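Local coordinates for EDD domain protein, DegV family (Ruminococcus gnavus ATCC 29149, PDB 5V85) that probably binds fatty acids, as DegV-family proteins do, and holds a molecule of vaccenic acid in the cleft between its two domains, at residues T193-L198 with G215-K220; Q174-V179 with M209-Q214; C77-C82 with R187-L192. One frame throughout, in Å; residues are numbered along the deposited sequence.

Interaction 1 of 3, residues T193-L198 with G215-K220; sequences TGIKSL and GTICQK. With VCA (vaccenic acid), chain H.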
# COMPACT_ATOMS: atom_id res chain seq x y z
N THR B 193 -2.73 12.48 -18.94
CA THR B 193 -1.49 13.06 -19.43
C THR B 193 -0.53 12.01 -19.98
O THR B 193 0.10 12.21 -21.03
CB THR B 193 -0.80 13.87 -18.33
OG1 THR B 193 -0.84 13.13 -17.10
CG2 THR B 193 -1.48 15.21 -18.14
N GLY B 194 -0.40 10.88 -19.30
CA GLY B 194 0.59 9.91 -19.71
C GLY B 194 0.16 8.90 -20.75
O GLY B 194 0.99 8.09 -21.18
N ILE B 195 -1.09 8.92 -21.18
CA ILE B 195 -1.67 7.86 -22.00
C ILE B 195 -1.66 8.28 -23.46
O ILE B 195 -2.06 9.40 -23.80
CB ILE B 195 -3.09 7.51 -21.54
CG1 ILE B 195 -3.20 7.65 -20.02
CG2 ILE B 195 -3.47 6.10 -21.98
CD1 ILE B 195 -4.60 7.43 -19.50
N LYS B 196 -1.22 7.37 -24.32
CA LYS B 196 -1.27 7.58 -25.76
C LYS B 196 -2.69 7.36 -26.26
O LYS B 196 -3.31 6.34 -25.95
CB LYS B 196 -0.30 6.64 -26.47
CG LYS B 196 -0.19 6.85 -27.97
CD LYS B 196 0.11 8.31 -28.30
CE LYS B 196 -0.86 8.85 -29.34
NZ LYS B 196 -0.85 10.34 -29.37
N SER B 197 -3.20 8.31 -27.03
CA SER B 197 -4.56 8.22 -27.56
C SER B 197 -4.60 7.33 -28.79
O SER B 197 -3.67 7.34 -29.61
CB SER B 197 -5.10 9.61 -27.90
OG SER B 197 -4.51 10.11 -29.08
N LEU B 198 -5.67 6.55 -28.92
CA LEU B 198 -5.83 5.64 -30.03
C LEU B 198 -6.55 6.32 -31.19
O LEU B 198 -7.32 7.27 -31.00
CB LEU B 198 -6.61 4.39 -29.60
CG LEU B 198 -6.11 3.68 -28.34
CD1 LEU B 198 -6.91 2.41 -28.09
CD2 LEU B 198 -4.63 3.35 -28.46
N GLY B 215 -2.57 7.04 -7.95
CA GLY B 215 -3.80 7.76 -8.17
C GLY B 215 -3.93 8.40 -9.53
O GLY B 215 -4.84 9.23 -9.72
N THR B 216 -3.07 8.07 -10.48
CA THR B 216 -3.21 8.53 -11.85
C THR B 216 -3.96 7.48 -12.67
O THR B 216 -4.22 6.37 -12.22
CB THR B 216 -1.85 8.82 -12.48
OG1 THR B 216 -1.06 7.62 -12.48
CG2 THR B 216 -1.11 9.90 -11.69
N ILE B 217 -4.29 7.86 -13.90
CA ILE B 217 -4.98 6.97 -14.82
C ILE B 217 -3.97 6.38 -15.79
O ILE B 217 -3.05 7.08 -16.25
CB ILE B 217 -6.11 7.71 -15.57
CG1 ILE B 217 -7.15 8.23 -14.58
CG2 ILE B 217 -6.76 6.81 -16.62
CD1 ILE B 217 -8.13 9.22 -15.18
N CYS B 218 -4.11 5.09 -16.08
CA CYS B 218 -3.29 4.42 -17.08
C CYS B 218 -4.20 3.56 -17.94
O CYS B 218 -5.36 3.32 -17.61
CB CYS B 218 -2.20 3.57 -16.43
SG CYS B 218 -2.85 2.13 -15.55
N GLN B 219 -3.66 3.10 -19.06
CA GLN B 219 -4.35 2.13 -19.90
C GLN B 219 -3.92 0.73 -19.48
O GLN B 219 -2.72 0.41 -19.50
CB GLN B 219 -4.05 2.37 -21.38
CG GLN B 219 -4.84 1.48 -22.33
CD GLN B 219 -4.55 1.77 -23.79
OE1 GLN B 219 -4.75 2.89 -24.27
NE2 GLN B 219 -4.06 0.76 -24.50
N LYS B 220 -4.88 -0.10 -19.09
CA LYS B 220 -4.59 -1.46 -18.67
C LYS B 220 -4.62 -2.44 -19.83
O LYS B 220 -3.78 -3.34 -19.91
CB LYS B 220 -5.58 -1.92 -17.59
CG LYS B 220 -5.66 -1.01 -16.38
CD LYS B 220 -4.39 -1.08 -15.54
CE LYS B 220 -4.26 -2.42 -14.85
NZ LYS B 220 -3.05 -2.46 -13.97
O2 VCA H . -11.25 19.15 -9.34
C1 VCA H . -12.08 18.92 -10.26
O1 VCA H . -12.43 19.86 -11.03
C2 VCA H . -12.67 17.52 -10.45
C3 VCA H . -11.82 16.72 -11.44
C4 VCA H . -12.19 15.24 -11.35
C5 VCA H . -11.52 14.47 -12.49
C6 VCA H . -11.66 12.96 -12.27
C7 VCA H . -13.14 12.57 -12.27
C8 VCA H . -13.29 11.07 -12.57
C9 VCA H . -14.77 10.70 -12.52
C10 VCA H . -14.97 9.20 -12.77
C11 VCA H . -14.66 8.87 -14.23
C12 VCA H . -13.77 7.91 -14.54
C13 VCA H . -13.12 7.06 -13.45
C14 VCA H . -11.72 7.60 -13.13
C15 VCA H . -10.98 6.63 -12.20
C16 VCA H . -9.77 7.35 -11.60
C17 VCA H . -8.81 6.35 -10.95
C18 VCA H . -7.58 7.08 -10.41
O HOH W 1 -2.35 9.83 -16.71
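In this DegV-family fold, residues 217-220 begin strand 217-224, one of the two outermost strands of the six-stranded sheet that lines the fatty-acid tail; the irregular segment 193-198 passes it at an angle and touches it mainly through Ile195. No direct hydrogen bond joins the two; the contact is apolar, with one water added. Ile195 has CG1 beside its backbone N and CD1 extended beyond it (chi2 175°), which carries CD1 to the CG2 methyl of Ile217 at 3.7 Å. The other branch of Ile195, CG2, rests 3.8 Å from CB of Gln219, so a beta-branched residue can touch two strand positions at once. Gln219 suits this half-exposed edge: its CB packs on Ile195 while the extended chain carries the amide alongside the loop, with OE1 near Lys196 O and the poorly ordered Leu198 methyls. Ile217, buried, faces the ligand with its other branch, CG1 standing 4.1 Å from C16 of vaccenic acid, while Gly215 O is 3.6 Å from the terminal carbon C18. Between the backbones sits a water that donates to Ile217 O at 2.9 Å and accepts a weak bond from Gly194 N at 3.4 Å.

Interaction 2 of 3, residues Q174-V179 with M209-Q214; sequences QHTYFV and MGSTPQ. With VCA (vaccenic acid), chain H.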
# COMPACT_ATOMS: atom_id res chain seq x y z
N GLN B 174 -7.05 -1.13 -2.88
CA GLN B 174 -8.18 -0.82 -3.75
C GLN B 174 -7.70 -0.46 -5.14
O GLN B 174 -6.78 0.35 -5.31
CB GLN B 174 -8.98 0.33 -3.14
CG GLN B 174 -10.36 0.52 -3.74
CD GLN B 174 -10.98 1.85 -3.34
OE1 GLN B 174 -10.37 2.90 -3.51
NE2 GLN B 174 -12.20 1.80 -2.81
N HIS B 175 -8.32 -1.06 -6.15
CA HIS B 175 -8.00 -0.80 -7.55
C HIS B 175 -9.25 -0.33 -8.28
O HIS B 175 -10.36 -0.75 -7.97
CB HIS B 175 -7.43 -2.05 -8.23
CG HIS B 175 -6.18 -2.57 -7.61
ND1 HIS B 175 -6.17 -3.60 -6.69
CD2 HIS B 175 -4.88 -2.19 -7.76
CE1 HIS B 175 -4.93 -3.83 -6.31
NE2 HIS B 175 -4.13 -2.99 -6.94
N THR B 176 -9.04 0.55 -9.26
CA THR B 176 -10.13 1.14 -10.04
C THR B 176 -9.93 0.81 -11.51
O THR B 176 -8.80 0.81 -12.01
CB THR B 176 -10.19 2.66 -9.83
OG1 THR B 176 -10.26 2.95 -8.43
CG2 THR B 176 -11.41 3.26 -10.53
N TYR B 177 -11.03 0.53 -12.20
CA TYR B 177 -11.03 0.21 -13.62
C TYR B 177 -12.24 0.87 -14.26
O TYR B 177 -13.28 1.04 -13.62
CB TYR B 177 -11.08 -1.30 -13.87
CG TYR B 177 -10.15 -2.11 -12.97
CD1 TYR B 177 -10.50 -2.39 -11.66
CD2 TYR B 177 -8.94 -2.58 -13.45
CE1 TYR B 177 -9.66 -3.12 -10.84
CE2 TYR B 177 -8.09 -3.31 -12.64
CZ TYR B 177 -8.46 -3.58 -11.33
OH TYR B 177 -7.62 -4.30 -10.52
N PHE B 178 -12.10 1.25 -15.53
CA PHE B 178 -13.26 1.80 -16.22
C PHE B 178 -13.09 1.70 -17.73
O PHE B 178 -11.97 1.66 -18.25
CB PHE B 178 -13.53 3.26 -15.80
CG PHE B 178 -12.40 4.22 -16.08
CD1 PHE B 178 -11.30 4.30 -15.24
CD2 PHE B 178 -12.48 5.10 -17.15
CE1 PHE B 178 -10.28 5.20 -15.48
CE2 PHE B 178 -11.47 6.01 -17.40
CZ PHE B 178 -10.37 6.06 -16.56
N VAL B 179 -14.23 1.61 -18.41
CA VAL B 179 -14.32 1.65 -19.87
C VAL B 179 -15.35 2.71 -20.22
O VAL B 179 -16.47 2.68 -19.70
CB VAL B 179 -14.73 0.29 -20.46
CG1 VAL B 179 -14.94 0.40 -21.97
CG2 VAL B 179 -13.69 -0.78 -20.14
N MSE B 209 -9.26 1.29 -19.09
CA MSE B 209 -8.48 2.21 -18.28
C MSE B 209 -8.50 1.78 -16.82
O MSE B 209 -9.31 0.95 -16.41
CB MSE B 209 -9.04 3.63 -18.40
CG MSE B 209 -9.16 4.13 -19.83
SE MSE B 209 -7.40 4.39 -20.63
CE MSE B 209 -7.87 5.64 -22.05
N GLY B 210 -7.60 2.35 -16.03
CA GLY B 210 -7.56 2.00 -14.62
C GLY B 210 -6.68 2.94 -13.84
O GLY B 210 -5.97 3.78 -14.41
N SER B 211 -6.74 2.79 -12.53
CA SER B 211 -5.90 3.55 -11.62
C SER B 211 -4.51 2.95 -11.54
O SER B 211 -4.30 1.76 -11.76
CB SER B 211 -6.52 3.58 -10.22
OG SER B 211 -6.56 2.27 -9.68
N THR B 212 -3.54 3.80 -11.21
CA THR B 212 -2.23 3.39 -10.73
C THR B 212 -2.19 3.53 -9.22
O THR B 212 -3.04 4.20 -8.63
CB THR B 212 -1.13 4.26 -11.37
OG1 THR B 212 -1.21 5.59 -10.85
CG2 THR B 212 -1.27 4.29 -12.88
N PRO B 213 -1.22 2.90 -8.55
CA PRO B 213 -1.14 3.07 -7.09
C PRO B 213 -0.97 4.51 -6.65
O PRO B 213 -1.36 4.86 -5.53
CB PRO B 213 0.09 2.22 -6.70
CG PRO B 213 0.18 1.19 -7.78
CD PRO B 213 -0.28 1.87 -9.04
N GLN B 214 -0.42 5.37 -7.51
CA GLN B 214 -0.24 6.79 -7.21
C GLN B 214 -1.53 7.59 -7.33
O GLN B 214 -1.57 8.73 -6.86
CB GLN B 214 0.81 7.41 -8.13
CG GLN B 214 2.08 6.60 -8.31
CD GLN B 214 1.93 5.51 -9.35
OE1 GLN B 214 1.87 4.33 -9.02
NE2 GLN B 214 1.88 5.90 -10.62
O2 VCA H . -11.25 19.15 -9.34
C1 VCA H . -12.08 18.92 -10.26
O1 VCA H . -12.43 19.86 -11.03
C2 VCA H . -12.67 17.52 -10.45
C3 VCA H . -11.82 16.72 -11.44
C4 VCA H . -12.19 15.24 -11.35
C5 VCA H . -11.52 14.47 -12.49
C6 VCA H . -11.66 12.96 -12.27
C7 VCA H . -13.14 12.57 -12.27
C8 VCA H . -13.29 11.07 -12.57
C9 VCA H . -14.77 10.70 -12.52
C10 VCA H . -14.97 9.20 -12.77
C11 VCA H . -14.66 8.87 -14.23
C12 VCA H . -13.77 7.91 -14.54
C13 VCA H . -13.12 7.06 -13.45
C14 VCA H . -11.72 7.60 -13.13
C15 VCA H . -10.98 6.63 -12.20
C16 VCA H . -9.77 7.35 -11.60
C17 VCA H . -8.81 6.35 -10.95
C18 VCA H . -7.58 7.08 -10.41
O HOH W 2 -7.91 2.69 -7.00
O HOH W 3 -6.26 -0.38 -11.87
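Phe178 and Met209, a selenomethionine, meet where strands 176-179 and 209-211 run antiparallel, side by side in the six-stranded sheet. They form a hydrogen-bonded pair: Phe178 N gives to Met209 O and Met209 N to Phe178 O, both at 2.9 Å. Phe178 carries its ring between its own backbone N and carbonyl carbon (chi1 60°), a setting that brings the ring back over the neighbouring strand. Met209 CB then lies over one face, 3.5 Å from the ring centroid and 18° off the normal, a CH-pi contact, and Met209 CG stays near CE2 and CZ. The opposite face takes the fatty-acid chain, with C13 3.7 Å above the plane. A flat aromatic suits this place because it offers one face to the sheet and one to the lipid.

Gly210 pairs with Tyr177 without hydrogen bonds, and its CA comes within 3.1 Å of Thr176 O, a close approach that suits a residue with no CB. Thr176 O also accepts from Ser211 N. Thr176 divides its branches: CG2, anti to the backbone N (chi1 -53°), touches ligand C15 at 3.8 Å, whereas OG1 bonds to Ser138 and to a water shared with Gln174 O and Ser211 OG. Ser211 likewise turns CB to the lipid and OG to that water. Tyr177, on the other side of the sheet, reaches Asp240 through its hydroxyl. The contact thus sorts its atoms by polarity: carbons meet the lipid tail, while the hydroxyls of Thr176 and Ser211 are satisfied by polar partners, consistent with a pocket for a hydrocarbon chain.

Interaction 3 of 3, residues C77-C82 with R187-L192; sequences CAKTSC and RKNGRL. With VCA (vaccenic acid), chain H.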
# COMPACT_ATOMS: atom_id res chain seq x y z
N CYS B 77 -16.35 21.79 -24.17
CA CYS B 77 -16.09 20.77 -23.17
C CYS B 77 -16.43 21.28 -21.77
O CYS B 77 -16.21 22.45 -21.45
CB CYS B 77 -14.62 20.34 -23.23
SG CYS B 77 -14.18 19.01 -22.10
N ALA B 78 -16.98 20.39 -20.95
CA ALA B 78 -17.35 20.76 -19.59
C ALA B 78 -16.10 21.04 -18.75
O ALA B 78 -15.03 20.48 -18.98
CB ALA B 78 -18.17 19.65 -18.94
N LYS B 79 -16.26 21.93 -17.77
CA LYS B 79 -15.22 22.24 -16.81
C LYS B 79 -15.77 22.05 -15.40
O LYS B 79 -16.97 22.22 -15.17
CB LYS B 79 -14.69 23.67 -16.98
CG LYS B 79 -14.16 23.98 -18.37
CD LYS B 79 -12.93 23.14 -18.70
CE LYS B 79 -12.58 23.24 -20.18
NZ LYS B 79 -11.50 22.28 -20.57
N THR B 80 -14.89 21.70 -14.47
CA THR B 80 -15.30 21.46 -13.09
C THR B 80 -14.36 22.20 -12.15
O THR B 80 -13.27 22.64 -12.53
CB THR B 80 -15.33 19.96 -12.76
OG1 THR B 80 -14.03 19.39 -12.98
CG2 THR B 80 -16.34 19.25 -13.65
N SER B 81 -14.80 22.32 -10.89
CA SER B 81 -14.02 23.00 -9.86
C SER B 81 -14.15 22.24 -8.55
O SER B 81 -15.24 21.76 -8.21
CB SER B 81 -14.47 24.45 -9.68
OG SER B 81 -15.85 24.51 -9.36
N CYS B 82 -13.05 22.13 -7.83
CA CYS B 82 -13.03 21.43 -6.55
C CYS B 82 -13.56 22.34 -5.44
O CYS B 82 -13.67 23.55 -5.63
CB CYS B 82 -11.61 20.96 -6.25
SG CYS B 82 -10.45 22.28 -5.84
N ARG B 187 -9.60 13.73 -21.44
CA ARG B 187 -8.44 14.11 -22.25
C ARG B 187 -8.30 15.62 -22.33
O ARG B 187 -7.21 16.17 -22.11
CB ARG B 187 -8.55 13.50 -23.65
CG ARG B 187 -7.51 14.00 -24.63
CD ARG B 187 -6.14 13.41 -24.35
NE ARG B 187 -6.12 11.96 -24.55
CZ ARG B 187 -5.11 11.17 -24.19
NH1 ARG B 187 -4.03 11.69 -23.62
NH2 ARG B 187 -5.18 9.86 -24.40
N LYS B 188 -9.39 16.32 -22.65
CA LYS B 188 -9.31 17.77 -22.82
C LYS B 188 -9.00 18.49 -21.51
O LYS B 188 -8.43 19.59 -21.53
CB LYS B 188 -10.62 18.31 -23.40
CG LYS B 188 -10.87 17.91 -24.86
CD LYS B 188 -11.71 18.96 -25.58
CE LYS B 188 -12.74 18.31 -26.49
NZ LYS B 188 -14.06 18.14 -25.82
N ASN B 189 -9.35 17.90 -20.37
CA ASN B 189 -9.11 18.54 -19.09
C ASN B 189 -7.80 18.10 -18.44
O ASN B 189 -7.58 18.38 -17.26
CB ASN B 189 -10.28 18.27 -18.13
CG ASN B 189 -11.52 19.06 -18.51
OD1 ASN B 189 -11.53 19.77 -19.51
ND2 ASN B 189 -12.56 18.95 -17.69
N GLY B 190 -6.94 17.41 -19.19
CA GLY B 190 -5.61 17.10 -18.70
C GLY B 190 -5.52 15.97 -17.71
O GLY B 190 -4.56 15.92 -16.93
N ARG B 191 -6.47 15.04 -17.72
CA ARG B 191 -6.49 13.94 -16.76
C ARG B 191 -5.92 12.64 -17.32
O ARG B 191 -5.83 11.66 -16.58
CB ARG B 191 -7.92 13.71 -16.26
CG ARG B 191 -8.23 14.41 -14.94
CD ARG B 191 -8.25 15.93 -15.12
NE ARG B 191 -8.40 16.63 -13.84
CZ ARG B 191 -8.76 17.91 -13.73
NH1 ARG B 191 -9.01 18.63 -14.82
NH2 ARG B 191 -8.87 18.47 -12.54
N LEU B 192 -5.53 12.62 -18.59
CA LEU B 192 -4.93 11.45 -19.22
C LEU B 192 -3.52 11.76 -19.74
O LEU B 192 -3.15 11.35 -20.84
CB LEU B 192 -5.80 10.93 -20.37
CG LEU B 192 -7.29 10.70 -20.11
CD1 LEU B 192 -7.99 10.32 -21.41
CD2 LEU B 192 -7.49 9.63 -19.05
O2 VCA H . -11.25 19.15 -9.34
C1 VCA H . -12.08 18.92 -10.26
O1 VCA H . -12.43 19.86 -11.03
C2 VCA H . -12.67 17.52 -10.45
C3 VCA H . -11.82 16.72 -11.44
C4 VCA H . -12.19 15.24 -11.35
C5 VCA H . -11.52 14.47 -12.49
C6 VCA H . -11.66 12.96 -12.27
C7 VCA H . -13.14 12.57 -12.27
C8 VCA H . -13.29 11.07 -12.57
C9 VCA H . -14.77 10.70 -12.52
C10 VCA H . -14.97 9.20 -12.77
C11 VCA H . -14.66 8.87 -14.23
C12 VCA H . -13.77 7.91 -14.54
C13 VCA H . -13.12 7.06 -13.45
C14 VCA H . -11.72 7.60 -13.13
C15 VCA H . -10.98 6.63 -12.20
C16 VCA H . -9.77 7.35 -11.60
C17 VCA H . -8.81 6.35 -10.95
C18 VCA H . -7.58 7.08 -10.41
O HOH W 4 -10.43 21.11 -12.46
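The amide of Asn189 and the guanidinium of Arg191 are the two flat groups that meet partners across this contact or the ligand, facing strand 79-81 beside the carboxylate of the fatty acid. Asn189 ND2 donates to Ala78 O at 3.2 Å, with that oxygen only 6° out of the amide plane. The amine of Lys79 approaches differently, tilted 30° from the carbonyl plane, and gives NZ to Asn189 OD1 at 2.7 Å. Gripped at both ends, and with ND2 also bonded to Tyr288, the amide has its rotation fixed; asparagine suits the place because it both gives and takes. The Arg191 guanidinium has ligand C3 over one face, 3.6 Å from NH2, while its NH1 reaches back to Asn189 O at 2.8 Å and NE hydrogen-bonds to Leu108 O.

Lys79, bent at chi2 (-65°), swings its amine in to OD1 across the asparagine. Lys188 leans over Cys77, its NZ 3.4 Å from Cys77 CB. Helix 184-188 ends in a Schellman motif, with Gly190 as the C-prime residue, whose positive phi lets it take the backbone shape that turns the chain towards Arg191.

Thr80 holds the acid head directly, OG1 giving a 2.6 Å hydrogen bond to O1 of vaccenic acid, and Ser109 binds the ligand as well. Tyr288 OH bonds both Thr80 OG1 and Asn189 ND2, which ties the head-group site to the asparagine. A water donates to that same O1 and to Thr80 O, and accepts from Arg191 NH2. The head group is therefore met by hydroxyls and a water relay, with Arg191 packed against the first carbons of the chain. The positive charge of Arg191 would be expected to favour the ionised carboxylate.

In the fold
Following the chain from the N terminus, segment 77-82 comes first and meets 187-192 only after 104 intervening residues, so interaction 3 closes the longest loop, tying strand 79-81 of one sheet to the end of helix 184-188. Strand 176-179 lies inside that loop and pairs with 209-214, so interaction 2 crosses interaction 3. Interaction 1 opens just after interaction 3 closes, and crosses interaction 2, since 193-198 lies before 209-214 and 215-220 after it. Interactions 1 and 2 share neighbouring strands of the second sheet and touch, and Arg187 links interaction 3 to Ile195 of interaction 1. Vaccenic acid meets all three, with its head at interaction 3 and its tail at the others.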